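Local coordinates for chromosome-partitioning protein Spo0J (Thermus thermophilus HB27, PDB 1VZ0), which binds the plasmid centromere-like site parS, stimulates the ATPase activity of Soj about 10-fold and is probably involved in chromosome partitioning, at residues C[63-68]-C[94-99]; C[100-105]-C[131-136]; C[49-54]-C[81-86]; C[119-124]-C[166-171]. All blocks are in the same frame, centred on the assembly; numbering follows the deposited sequence.

Contact 1: residues C[63-68]-C[94-99]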
loop_
_atom_site.group_PDB
_atom_site.type_symbol
_atom_site.label_atom_id
_atom_site.label_comp_id
_atom_site.label_asym_id
_atom_site.label_seq_id
_atom_site.Cartn_x
_atom_site.Cartn_y
_atom_site.Cartn_z
ATOM N N LEU C 63 -6.393 21.227 3.515
ATOM C CA LEU C 63 -5.201 20.743 2.839
ATOM C C LEU C 63 -4.096 21.394 3.658
ATOM O O LEU C 63 -4.352 22.343 4.394
ATOM C CB LEU C 63 -5.116 21.267 1.408
ATOM C CG LEU C 63 -6.142 20.804 0.380
ATOM C CD1 LEU C 63 -5.866 21.490 -0.954
ATOM C CD2 LEU C 63 -6.068 19.293 0.233
ATOM N N LEU C 64 -2.875 20.896 3.553
ATOM C CA LEU C 64 -1.784 21.502 4.292
ATOM C C LEU C 64 -0.826 22.026 3.237
ATOM O O LEU C 64 -0.358 21.271 2.383
ATOM C CB LEU C 64 -1.096 20.468 5.184
ATOM C CG LEU C 64 -0.274 21.025 6.355
ATOM C CD1 LEU C 64 0.353 19.876 7.122
ATOM C CD2 LEU C 64 0.807 21.966 5.851
ATOM N N VAL C 65 -0.542 23.322 3.289
ATOM C CA VAL C 65 0.344 23.931 2.308
ATOM C C VAL C 65 1.416 24.821 2.921
ATOM O O VAL C 65 1.387 25.131 4.116
ATOM C CB VAL C 65 -0.465 24.780 1.313
ATOM C CG1 VAL C 65 -1.570 23.939 0.701
ATOM C CG2 VAL C 65 -1.067 25.988 2.023
ATOM N N ARG C 66 2.373 25.215 2.091
ATOM C CA ARG C 66 3.433 26.112 2.521
ATOM C C ARG C 66 3.588 27.175 1.441
ATOM O O ARG C 66 3.283 26.932 0.268
ATOM C CB ARG C 66 4.759 25.367 2.717
ATOM C CG ARG C 66 5.442 24.901 1.438
ATOM C CD ARG C 66 6.857 24.422 1.754
ATOM N NE ARG C 66 7.601 24.048 0.559
ATOM C CZ ARG C 66 8.927 23.964 0.507
ATOM N NH1 ARG C 66 9.526 23.617 -0.624
ATOM N NH2 ARG C 66 9.657 24.241 1.587
ATOM N N PRO C 67 4.042 28.376 1.824
ATOM C CA PRO C 67 4.228 29.471 0.868
ATOM C C PRO C 67 5.303 29.162 -0.173
ATOM O O PRO C 67 6.367 28.636 0.158
ATOM C CB PRO C 67 4.618 30.644 1.763
ATOM C CG PRO C 67 3.918 30.336 3.054
ATOM C CD PRO C 67 4.190 28.859 3.207
ATOM N N GLN C 68 5.014 29.488 -1.429
ATOM C CA GLN C 68 5.954 29.263 -2.525
ATOM C C GLN C 68 5.782 30.290 -3.636
ATOM O O GLN C 68 4.743 30.337 -4.297
ATOM C CB GLN C 68 5.784 27.858 -3.106
ATOM C CG GLN C 68 6.713 26.822 -2.501
ATOM C CD GLN C 68 8.170 27.073 -2.847
ATOM O OE1 GLN C 68 8.717 28.134 -2.547
ATOM N NE2 GLN C 68 8.805 26.095 -3.485
ATOM N N ALA C 94 -7.545 25.828 3.310
ATOM C CA ALA C 94 -6.184 25.380 3.543
ATOM C C ALA C 94 -5.552 26.009 4.769
ATOM O O ALA C 94 -6.104 26.926 5.384
ATOM C CB ALA C 94 -5.331 25.677 2.319
ATOM N N VAL C 95 -4.385 25.490 5.123
ATOM C CA VAL C 95 -3.627 25.997 6.250
ATOM C C VAL C 95 -2.216 26.260 5.768
ATOM O O VAL C 95 -1.510 25.334 5.376
ATOM C CB VAL C 95 -3.571 24.986 7.390
ATOM C CG1 VAL C 95 -2.640 25.496 8.479
ATOM C CG2 VAL C 95 -4.967 24.761 7.942
ATOM N N VAL C 96 -1.812 27.527 5.791
ATOM C CA VAL C 96 -0.480 27.911 5.344
ATOM C C VAL C 96 0.504 27.853 6.511
ATOM O O VAL C 96 0.241 28.399 7.577
ATOM C CB VAL C 96 -0.497 29.342 4.745
ATOM C CG1 VAL C 96 0.859 29.680 4.150
ATOM C CG2 VAL C 96 -1.584 29.444 3.682
ATOM N N LYS C 97 1.622 27.162 6.311
ATOM C CA LYS C 97 2.658 27.049 7.337
ATOM C C LYS C 97 4.037 27.181 6.709
ATOM O O LYS C 97 4.318 26.546 5.695
ATOM C CB LYS C 97 2.569 25.706 8.060
ATOM C CG LYS C 97 1.486 25.633 9.109
ATOM C CD LYS C 97 1.680 24.414 9.988
ATOM C CE LYS C 97 0.717 24.423 11.161
ATOM N NZ LYS C 97 0.967 23.284 12.090
ATOM N N ASP C 98 4.891 28.014 7.303
ATOM C CA ASP C 98 6.245 28.210 6.796
ATOM C C ASP C 98 7.058 26.983 7.152
ATOM O O ASP C 98 7.363 26.753 8.320
ATOM C CB ASP C 98 6.894 29.449 7.419
ATOM C CG ASP C 98 6.327 30.741 6.878
ATOM O OD1 ASP C 98 6.799 31.817 7.305
ATOM O OD2 ASP C 98 5.417 30.683 6.024
ATOM N N LEU C 99 7.410 26.200 6.138
ATOM C CA LEU C 99 8.169 24.976 6.338
ATOM C C LEU C 99 9.376 24.913 5.418
ATOM O O LEU C 99 9.271 25.211 4.224
ATOM C CB LEU C 99 7.276 23.767 6.059
ATOM C CG LEU C 99 5.966 23.615 6.833
ATOM C CD1 LEU C 99 5.141 22.484 6.227
ATOM C CD2 LEU C 99 6.262 23.334 8.292
#
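Two parallel neighbours in the mixed sheet of the ParB N-terminal domain meet here, Leu63, Leu64 and Val65 pairing with Ala94, Val95 and Val96. Val65 is held through both its backbone N and its O: the N donates an almost straight bond to Val95 O (3.1 Å, 169°), and the O accepts from Lys97 N at 3.0 Å. Val95 N closes the run on Leu63 O, a more bent bond of 3.2 Å. On the face carrying Val65 and Val96, their CG2 methyls touch at 3.9 Å. Strand 63-68 is the middle one, since strand 71-76 flanks it antiparallel, while Ala94, on the outer strand of this chain, pairs antiparallel with a strand of the second subunit and carries the sheet across the interface between the two subunits. Past the last bridge, side chains of 63-68 keep hold of 94-99. Pro67 CG presses on Val96 CG1 at a tight 3.3 Å and lies near Asp98 OD2. Arg66, extended from CG to NE, carries its guanidinium alongside Leu99; NH2 donates in the guanidinium plane to Leu99 O (2.8 Å, 151°), and the same nitrogen forms a salt bridge with Asp101, while NE pairs with Glu73.

Contact 2: residues C[100-105]-C[131-136]; sequences TDREAL and LEMGLT
This is a small surface contact, made by side chains on each other and on backbone, in which Arg102 and Leu105 from the first turns of helix 101-114 meet Met133 at the C-terminal end of helix 120-132. Met133 and Arg102 carry the contact. Met133 CG stands anti to the carbonyl carbon (chi1 -78°) and the chain bends at chi3, which turns the thioether toward the other helix: SD lies 3.7 Å from Leu105 CD1, and the CE methyl lies against the backbone of Arg102, 3.1 Å from Arg102 O, and also near its CG. Arg102 runs past Met133 in the opposite direction, extended from CG to NE, and brings its guanidinium beside the Met133 backbone. The modelled approach there is too short to be trusted in detail. Farther out, Arg102 NH2 lies 3.8 Å from Leu135 CD1. An alanine in place of Met133 would probably leave Leu105 CD1 without its sulfur partner and the Arg102 chain with little to lie against. A helix start and a helix end lie beside the contact. Thr100 and Glu103 form a capping box at the start of helix 101-114, with Thr100 N bound to Glu103 OE2 at 2.9 Å and Glu103 N to Thr100 OG1 at 3.3 Å. Gly134 ends the other helix in a Schellman motif, its positive phi (108°) suited to glycine. Met133 also packs on Glu106 and Leu109 farther along helix 101-114, so the end of helix 120-132 rests against that helix, just ahead of helix 137-144, which probably begins the helix-turn-helix motif.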
loop_
_atom_site.group_PDB
_atom_site.type_symbol
_atom_site.label_atom_id
_atom_site.label_comp_id
_atom_site.label_asym_id
_atom_site.label_seq_id
_atom_site.Cartn_x
_atom_site.Cartn_y
_atom_site.Cartn_z
ATOM N N THR C 100 10.522 24.524 5.970
ATOM C CA THR C 100 11.724 24.397 5.157
ATOM C C THR C 100 11.584 23.105 4.351
ATOM O O THR C 100 10.753 22.248 4.673
ATOM C CB THR C 100 13.006 24.310 6.023
ATOM O OG1 THR C 100 13.002 23.091 6.781
ATOM C CG2 THR C 100 13.080 25.496 6.979
ATOM N N ASP C 101 12.383 22.965 3.303
ATOM C CA ASP C 101 12.322 21.767 2.480
ATOM C C ASP C 101 12.422 20.526 3.355
ATOM O O ASP C 101 11.673 19.561 3.195
ATOM C CB ASP C 101 13.459 21.777 1.462
ATOM C CG ASP C 101 13.320 22.901 0.451
ATOM O OD1 ASP C 101 14.183 23.017 -0.444
ATOM O OD2 ASP C 101 12.340 23.671 0.553
ATOM N N ARG C 102 13.353 20.578 4.294
ATOM C CA ARG C 102 13.597 19.486 5.214
ATOM C C ARG C 102 12.359 19.112 6.046
ATOM O O ARG C 102 12.061 17.924 6.219
ATOM C CB ARG C 102 14.779 19.873 6.104
ATOM C CG ARG C 102 15.150 18.881 7.168
ATOM C CD ARG C 102 16.344 19.399 7.950
ATOM N NE ARG C 102 16.401 18.834 9.294
ATOM C CZ ARG C 102 16.494 17.536 9.545
ATOM N NH1 ARG C 102 16.541 16.678 8.535
ATOM N NH2 ARG C 102 16.533 17.096 10.798
ATOM N N GLU C 103 11.635 20.112 6.547
ATOM C CA GLU C 103 10.438 19.851 7.351
ATOM C C GLU C 103 9.336 19.273 6.469
ATOM O O GLU C 103 8.580 18.398 6.896
ATOM C CB GLU C 103 9.904 21.137 8.004
ATOM C CG GLU C 103 10.911 21.934 8.833
ATOM C CD GLU C 103 10.296 23.187 9.443
ATOM O OE1 GLU C 103 9.690 23.081 10.531
ATOM O OE2 GLU C 103 10.403 24.269 8.821
ATOM N N ALA C 104 9.237 19.783 5.244
ATOM C CA ALA C 104 8.216 19.330 4.312
ATOM C C ALA C 104 8.422 17.855 3.999
ATOM O O ALA C 104 7.463 17.089 3.902
ATOM C CB ALA C 104 8.265 20.150 3.041
ATOM N N LEU C 105 9.681 17.465 3.848
ATOM C CA LEU C 105 10.015 16.077 3.558
ATOM C C LEU C 105 9.680 15.224 4.773
ATOM O O LEU C 105 9.088 14.151 4.654
ATOM C CB LEU C 105 11.501 15.941 3.252
ATOM C CG LEU C 105 11.911 14.936 2.177
ATOM C CD1 LEU C 105 13.376 14.575 2.392
ATOM C CD2 LEU C 105 11.045 13.686 2.235
ATOM N N LEU C 131 15.947 8.970 9.813
ATOM C CA LEU C 131 17.240 8.913 10.485
ATOM C C LEU C 131 18.289 9.629 9.640
ATOM O O LEU C 131 19.117 10.374 10.163
ATOM C CB LEU C 131 17.693 7.462 10.690
ATOM C CG LEU C 131 16.942 6.558 11.660
ATOM C CD1 LEU C 131 17.630 5.195 11.696
ATOM C CD2 LEU C 131 16.923 7.188 13.038
ATOM N N GLU C 132 18.254 9.385 8.332
ATOM C CA GLU C 132 19.207 9.996 7.416
ATOM C C GLU C 132 19.063 11.507 7.399
ATOM O O GLU C 132 19.975 12.226 6.995
ATOM C CB GLU C 132 19.015 9.442 6.005
ATOM C CG GLU C 132 19.516 8.022 5.844
ATOM C CD GLU C 132 19.108 7.406 4.528
ATOM O OE1 GLU C 132 19.571 6.284 4.236
ATOM O OE2 GLU C 132 18.321 8.035 3.787
ATOM N N MET C 133 17.910 11.985 7.843
ATOM C CA MET C 133 17.663 13.410 7.886
ATOM C C MET C 133 18.129 14.000 9.213
ATOM O O MET C 133 17.988 15.193 9.455
ATOM C CB MET C 133 16.179 13.684 7.655
ATOM C CG MET C 133 15.790 13.595 6.197
ATOM S SD MET C 133 14.054 13.833 5.936
ATOM C CE MET C 133 13.785 15.404 6.810
ATOM N N GLY C 134 18.690 13.158 10.072
ATOM C CA GLY C 134 19.181 13.650 11.345
ATOM C C GLY C 134 18.387 13.280 12.585
ATOM O O GLY C 134 18.852 13.516 13.701
ATOM N N LEU C 135 17.198 12.709 12.416
ATOM C CA LEU C 135 16.403 12.334 13.578
ATOM C C LEU C 135 16.919 11.096 14.283
ATOM O O LEU C 135 17.701 10.318 13.730
ATOM C CB LEU C 135 14.942 12.100 13.204
ATOM C CG LEU C 135 14.067 13.330 12.981
ATOM C CD1 LEU C 135 14.473 14.021 11.692
ATOM C CD2 LEU C 135 12.609 12.906 12.922
ATOM N N THR C 136 16.457 10.930 15.517
ATOM C CA THR C 136 16.825 9.800 16.348
ATOM C C THR C 136 15.621 8.880 16.374
ATOM O O THR C 136 14.497 9.306 16.085
ATOM C CB THR C 136 17.109 10.233 17.795
ATOM O OG1 THR C 136 17.830 11.467 17.792
ATOM C CG2 THR C 136 17.940 9.170 18.513
#

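Contact 3: residues C[49-54]-C[81-86]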
loop_
_atom_site.group_PDB
_atom_site.type_symbol
_atom_site.label_atom_id
_atom_site.label_comp_id
_atom_site.label_asym_id
_atom_site.label_seq_id
_atom_site.Cartn_x
_atom_site.Cartn_y
_atom_site.Cartn_z
ATOM N N GLU C 49 -14.733 8.897 -6.850
ATOM C CA GLU C 49 -15.842 8.915 -5.908
ATOM C C GLU C 49 -15.660 10.037 -4.883
ATOM O O GLU C 49 -16.640 10.638 -4.437
ATOM C CB GLU C 49 -15.971 7.544 -5.224
ATOM C CG GLU C 49 -16.319 6.431 -6.217
ATOM C CD GLU C 49 -16.307 5.029 -5.625
ATOM O OE1 GLU C 49 -16.386 4.066 -6.420
ATOM O OE2 GLU C 49 -16.224 4.881 -4.386
ATOM N N LEU C 50 -14.407 10.328 -4.529
ATOM C CA LEU C 50 -14.115 11.389 -3.569
ATOM C C LEU C 50 -14.374 12.729 -4.249
ATOM O O LEU C 50 -14.908 13.650 -3.644
ATOM C CB LEU C 50 -12.652 11.338 -3.113
ATOM C CG LEU C 50 -12.328 11.791 -1.681
ATOM C CD1 LEU C 50 -10.905 12.320 -1.651
ATOM C CD2 LEU C 50 -13.289 12.861 -1.207
ATOM N N ALA C 51 -13.983 12.824 -5.513
ATOM C CA ALA C 51 -14.171 14.039 -6.290
ATOM C C ALA C 51 -15.648 14.373 -6.491
ATOM O O ALA C 51 -16.054 15.525 -6.341
ATOM C CB ALA C 51 -13.486 13.899 -7.644
ATOM N N ASP C 52 -16.442 13.366 -6.841
ATOM C CA ASP C 52 -17.874 13.560 -7.071
ATOM C C ASP C 52 -18.555 14.113 -5.827
ATOM O O ASP C 52 -19.410 14.989 -5.915
ATOM C CB ASP C 52 -18.539 12.232 -7.458
ATOM C CG ASP C 52 -18.122 11.743 -8.835
ATOM O OD1 ASP C 52 -18.191 10.517 -9.069
ATOM O OD2 ASP C 52 -17.738 12.579 -9.683
ATOM N N SER C 53 -18.165 13.594 -4.670
ATOM C CA SER C 53 -18.745 14.019 -3.409
ATOM C C SER C 53 -18.388 15.451 -3.025
ATOM O O SER C 53 -19.221 16.166 -2.465
ATOM C CB SER C 53 -18.314 13.072 -2.291
ATOM O OG SER C 53 -18.856 13.478 -1.046
ATOM N N ILE C 54 -17.162 15.881 -3.316
ATOM C CA ILE C 54 -16.771 17.238 -2.956
ATOM C C ILE C 54 -17.294 18.288 -3.933
ATOM O O ILE C 54 -17.314 19.472 -3.612
ATOM C CB ILE C 54 -15.238 17.383 -2.816
ATOM C CG1 ILE C 54 -14.560 17.192 -4.167
ATOM C CG2 ILE C 54 -14.718 16.375 -1.803
ATOM C CD1 ILE C 54 -13.070 17.385 -4.115
ATOM N N TYR C 81 -6.306 16.941 -2.549
ATOM C CA TYR C 81 -5.923 17.966 -3.517
ATOM C C TYR C 81 -6.331 17.616 -4.945
ATOM O O TYR C 81 -6.938 18.430 -5.644
ATOM C CB TYR C 81 -4.408 18.185 -3.434
ATOM C CG TYR C 81 -3.797 19.025 -4.535
ATOM C CD1 TYR C 81 -3.958 20.411 -4.565
ATOM C CD2 TYR C 81 -3.025 18.433 -5.535
ATOM C CE1 TYR C 81 -3.363 21.185 -5.559
ATOM C CE2 TYR C 81 -2.429 19.195 -6.531
ATOM C CZ TYR C 81 -2.598 20.572 -6.537
ATOM O OH TYR C 81 -1.984 21.342 -7.501
ATOM N N ARG C 82 -6.006 16.403 -5.374
ATOM C CA ARG C 82 -6.335 15.978 -6.726
ATOM C C ARG C 82 -7.822 15.770 -6.955
ATOM O O ARG C 82 -8.310 15.936 -8.071
ATOM C CB ARG C 82 -5.543 14.717 -7.075
ATOM C CG ARG C 82 -4.058 14.981 -7.008
ATOM C CD ARG C 82 -3.222 13.956 -7.724
ATOM N NE ARG C 82 -1.820 14.364 -7.683
ATOM C CZ ARG C 82 -1.310 15.403 -8.343
ATOM N NH1 ARG C 82 -0.022 15.691 -8.224
ATOM N NH2 ARG C 82 -2.072 16.141 -9.139
ATOM N N ALA C 83 -8.548 15.415 -5.901
ATOM C CA ALA C 83 -9.984 15.222 -6.033
ATOM C C ALA C 83 -10.638 16.594 -6.185
ATOM O O ALA C 83 -11.631 16.742 -6.893
ATOM C CB ALA C 83 -10.539 14.499 -4.811
ATOM N N ALA C 84 -10.072 17.596 -5.522
ATOM C CA ALA C 84 -10.603 18.951 -5.597
ATOM C C ALA C 84 -10.456 19.465 -7.020
ATOM O O ALA C 84 -11.319 20.189 -7.524
ATOM C CB ALA C 84 -9.864 19.856 -4.632
ATOM N N LEU C 85 -9.353 19.092 -7.662
ATOM C CA LEU C 85 -9.112 19.493 -9.039
ATOM C C LEU C 85 -10.157 18.833 -9.937
ATOM O O LEU C 85 -10.804 19.504 -10.739
ATOM C CB LEU C 85 -7.702 19.084 -9.475
ATOM C CG LEU C 85 -6.566 19.953 -8.927
ATOM C CD1 LEU C 85 -5.219 19.332 -9.243
ATOM C CD2 LEU C 85 -6.657 21.329 -9.541
ATOM N N MET C 86 -10.320 17.519 -9.792
ATOM C CA MET C 86 -11.303 16.779 -10.579
ATOM C C MET C 86 -12.702 17.359 -10.380
ATOM O O MET C 86 -13.482 17.461 -11.327
ATOM C CB MET C 86 -11.316 15.297 -10.179
ATOM C CG MET C 86 -10.398 14.400 -10.998
ATOM S SD MET C 86 -10.724 12.655 -10.676
ATOM C CE MET C 86 -12.370 12.521 -11.315
#
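Ala51 and Ala83 face each other where two helices of the ParB N-terminal domain, 38-57 and 78-86, cross at -60° with their local axes 7.9 Å apart. Small residues at the crossing make this closeness possible: the CA atoms of the two alanines are 4.4 Å apart, and their CB methyls meet at 4.1 Å. Ala83 CB is the bump on one side, received in a shallow hollow bordered by Leu50, Ala51 and Ile54, with Leu50 CD1 and Ile54 CD1 both touching it. From the other side, Ala51 CB settles over the backbone next to Ala83 O and against the root of the Met86 side chain, 3.6 Å from Met86 CB. Met86 then bends at chi3, and its CE methyl comes back to the same Ala51 methyl at 4.1 Å, so that this side chain folds back beside Ala51. Leu47 and Lys48, one turn earlier in helix 38-57, also touch Met86. No hydrogen bond joins the two segments; the fit is one of shape alone, and mostly buried. Leu60, in the loop after helix 38-57, packs on both Leu50 and Ile54, while Leu50 also touches Glu166 of the second subunit. Ile54 is a further bump. Its CG1 lies between the backbone N and the carbonyl carbon (chi1 66°), and the extended chi2 drives CD1 onto the backbone of helix 78-86, a tight 3.3 Å from Ala84 CA.

Contact 4: residues C[119-124]-C[166-171]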
loop_
_atom_site.group_PDB
_atom_site.type_symbol
_atom_site.label_atom_id
_atom_site.label_comp_id
_atom_site.label_asym_id
_atom_site.label_seq_id
_atom_site.Cartn_x
_atom_site.Cartn_y
_atom_site.Cartn_z
ATOM N N SER C 119 3.331 -1.318 4.561
ATOM C CA SER C 119 3.776 -2.708 4.676
ATOM C C SER C 119 4.929 -2.558 5.672
ATOM O O SER C 119 5.470 -1.462 5.821
ATOM C CB SER C 119 4.317 -3.236 3.350
ATOM O OG SER C 119 5.602 -2.715 3.072
ATOM N N PRO C 120 5.315 -3.632 6.375
ATOM C CA PRO C 120 6.422 -3.411 7.306
ATOM C C PRO C 120 7.740 -3.009 6.640
ATOM O O PRO C 120 8.606 -2.422 7.286
ATOM C CB PRO C 120 6.501 -4.733 8.074
ATOM C CG PRO C 120 5.904 -5.733 7.132
ATOM C CD PRO C 120 4.757 -4.988 6.521
ATOM N N VAL C 121 7.891 -3.298 5.351
ATOM C CA VAL C 121 9.125 -2.935 4.652
ATOM C C VAL C 121 9.149 -1.425 4.399
ATOM O O VAL C 121 10.165 -0.757 4.609
ATOM C CB VAL C 121 9.260 -3.679 3.300
ATOM C CG1 VAL C 121 10.552 -3.275 2.608
ATOM C CG2 VAL C 121 9.244 -5.179 3.530
ATOM N N GLU C 122 8.020 -0.891 3.952
ATOM C CA GLU C 122 7.916 0.537 3.697
ATOM C C GLU C 122 8.058 1.269 5.016
ATOM O O GLU C 122 8.625 2.359 5.076
ATOM C CB GLU C 122 6.564 0.877 3.087
ATOM C CG GLU C 122 6.287 0.197 1.771
ATOM C CD GLU C 122 4.963 0.638 1.194
ATOM O OE1 GLU C 122 4.893 1.769 0.665
ATOM O OE2 GLU C 122 3.987 -0.136 1.286
ATOM N N GLU C 123 7.531 0.662 6.071
ATOM C CA GLU C 123 7.620 1.255 7.386
ATOM C C GLU C 123 9.096 1.456 7.715
ATOM O O GLU C 123 9.499 2.530 8.144
ATOM C CB GLU C 123 6.982 0.343 8.426
ATOM C CG GLU C 123 6.936 0.945 9.811
ATOM C CD GLU C 123 6.534 -0.066 10.876
ATOM O OE1 GLU C 123 6.520 0.305 12.068
ATOM O OE2 GLU C 123 6.236 -1.230 10.520
ATOM N N ALA C 124 9.892 0.408 7.504
ATOM C CA ALA C 124 11.319 0.459 7.777
ATOM C C ALA C 124 12.037 1.498 6.910
ATOM O O ALA C 124 12.873 2.238 7.410
ATOM C CB ALA C 124 11.945 -0.921 7.574
ATOM N N GLU C 166 10.718 -8.663 -0.813
ATOM C CA GLU C 166 9.622 -8.754 -1.780
ATOM C C GLU C 166 8.608 -9.805 -1.344
ATOM O O GLU C 166 7.393 -9.602 -1.463
ATOM C CB GLU C 166 10.147 -9.124 -3.174
ATOM C CG GLU C 166 10.628 -7.944 -3.965
ATOM C CD GLU C 166 9.505 -6.966 -4.263
ATOM O OE1 GLU C 166 9.726 -5.749 -4.126
ATOM O OE2 GLU C 166 8.408 -7.416 -4.642
ATOM N N ALA C 167 9.117 -10.927 -0.851
ATOM C CA ALA C 167 8.266 -12.017 -0.406
ATOM C C ALA C 167 7.423 -11.551 0.780
ATOM O O ALA C 167 6.284 -11.993 0.972
ATOM C CB ALA C 167 9.117 -13.205 -0.019
ATOM N N LEU C 168 7.991 -10.640 1.562
ATOM C CA LEU C 168 7.305 -10.105 2.722
ATOM C C LEU C 168 6.178 -9.201 2.241
ATOM O O LEU C 168 5.049 -9.288 2.713
ATOM C CB LEU C 168 8.271 -9.297 3.588
ATOM C CG LEU C 168 7.987 -9.311 5.093
ATOM C CD1 LEU C 168 8.847 -8.263 5.762
ATOM C CD2 LEU C 168 6.521 -9.047 5.377
ATOM N N GLU C 169 6.495 -8.320 1.302
ATOM C CA GLU C 169 5.495 -7.422 0.749
ATOM C C GLU C 169 4.372 -8.191 0.029
ATOM O O GLU C 169 3.218 -7.774 0.060
ATOM C CB GLU C 169 6.156 -6.440 -0.217
ATOM C CG GLU C 169 7.367 -5.760 0.381
ATOM C CD GLU C 169 7.341 -4.266 0.196
ATOM O OE1 GLU C 169 6.448 -3.618 0.772
ATOM O OE2 GLU C 169 8.213 -3.743 -0.525
ATOM N N ARG C 170 4.711 -9.304 -0.614
ATOM C CA ARG C 170 3.704 -10.104 -1.302
ATOM C C ARG C 170 2.860 -10.889 -0.307
ATOM O O ARG C 170 1.838 -11.474 -0.676
ATOM C CB ARG C 170 4.339 -11.100 -2.277
ATOM C CG ARG C 170 4.892 -10.475 -3.555
ATOM C CD ARG C 170 5.073 -11.540 -4.632
ATOM N NE ARG C 170 5.965 -12.606 -4.192
ATOM C CZ ARG C 170 7.291 -12.548 -4.273
ATOM N NH1 ARG C 170 8.032 -13.562 -3.843
ATOM N NH2 ARG C 170 7.876 -11.481 -4.804
ATOM N N GLY C 171 3.288 -10.909 0.954
ATOM C CA GLY C 171 2.548 -11.652 1.955
ATOM C C GLY C 171 2.821 -13.144 1.878
ATOM O O GLY C 171 2.085 -13.924 2.463
#
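Ser119 and Glu169 make the polar link: Ser119 OG donates to Glu169 OE1 at 2.6 Å, meeting it on the anti side and 33° out of the carboxylate plane. The serine oxygen lies between its own backbone N and carbonyl carbon (chi1 75°), where it also accepts from Glu122 N at 3.2 Å in a nearly straight bond, and weakly from Val121 N. Ser119 is thus the N-cap residue of helix 120-132, and its hydroxyl joins this helix start to the C-terminal part of the helix that begins at residue 162, within the ParB helix-turn-helix domain. An alanine at Glu169 would probably leave the Ser119 hydroxyl without its acceptor and remove part of the packing on Val121. Apolar contacts flank the bond. Glu169, bent at chi2, crosses Val121 at about a right angle, its CG 3.7 Å from Val121 CG2. That methyl also meets Leu168 CD1 at 3.8 Å, and Leu168 CD2 touches Pro120 CG at the same distance. Like charges come near as well: Glu122 OE2 is 4.3 Å from Glu169 OE1. Arg39 of the second subunit, salt-bridged to Glu122 OE1, may partly offset the negative charge gathered here, to which Asp117 of that subunit adds.

From the N terminus, contact 3 opens first: helix 38-57 leads into strand 63-68, and its loop closes at helix 78-86. Contact 1 starts inside that loop and closes on strand 91-96 beyond it, so the two cross; Leu63 CD2 packs against Tyr81 N, tying helix pair and sheet together within the N-terminal domain. Contact 2 opens as contact 1 ends, and the salt bridge from Arg66 to Asp101 joins them. Contact 2 spans from helix 101-114 to the end of helix 120-132, reaching into the helix-turn-helix domain. Contact 4 starts on that same helix, crosses contact 2 and closes at helix 162-169. All four touch the second subunit.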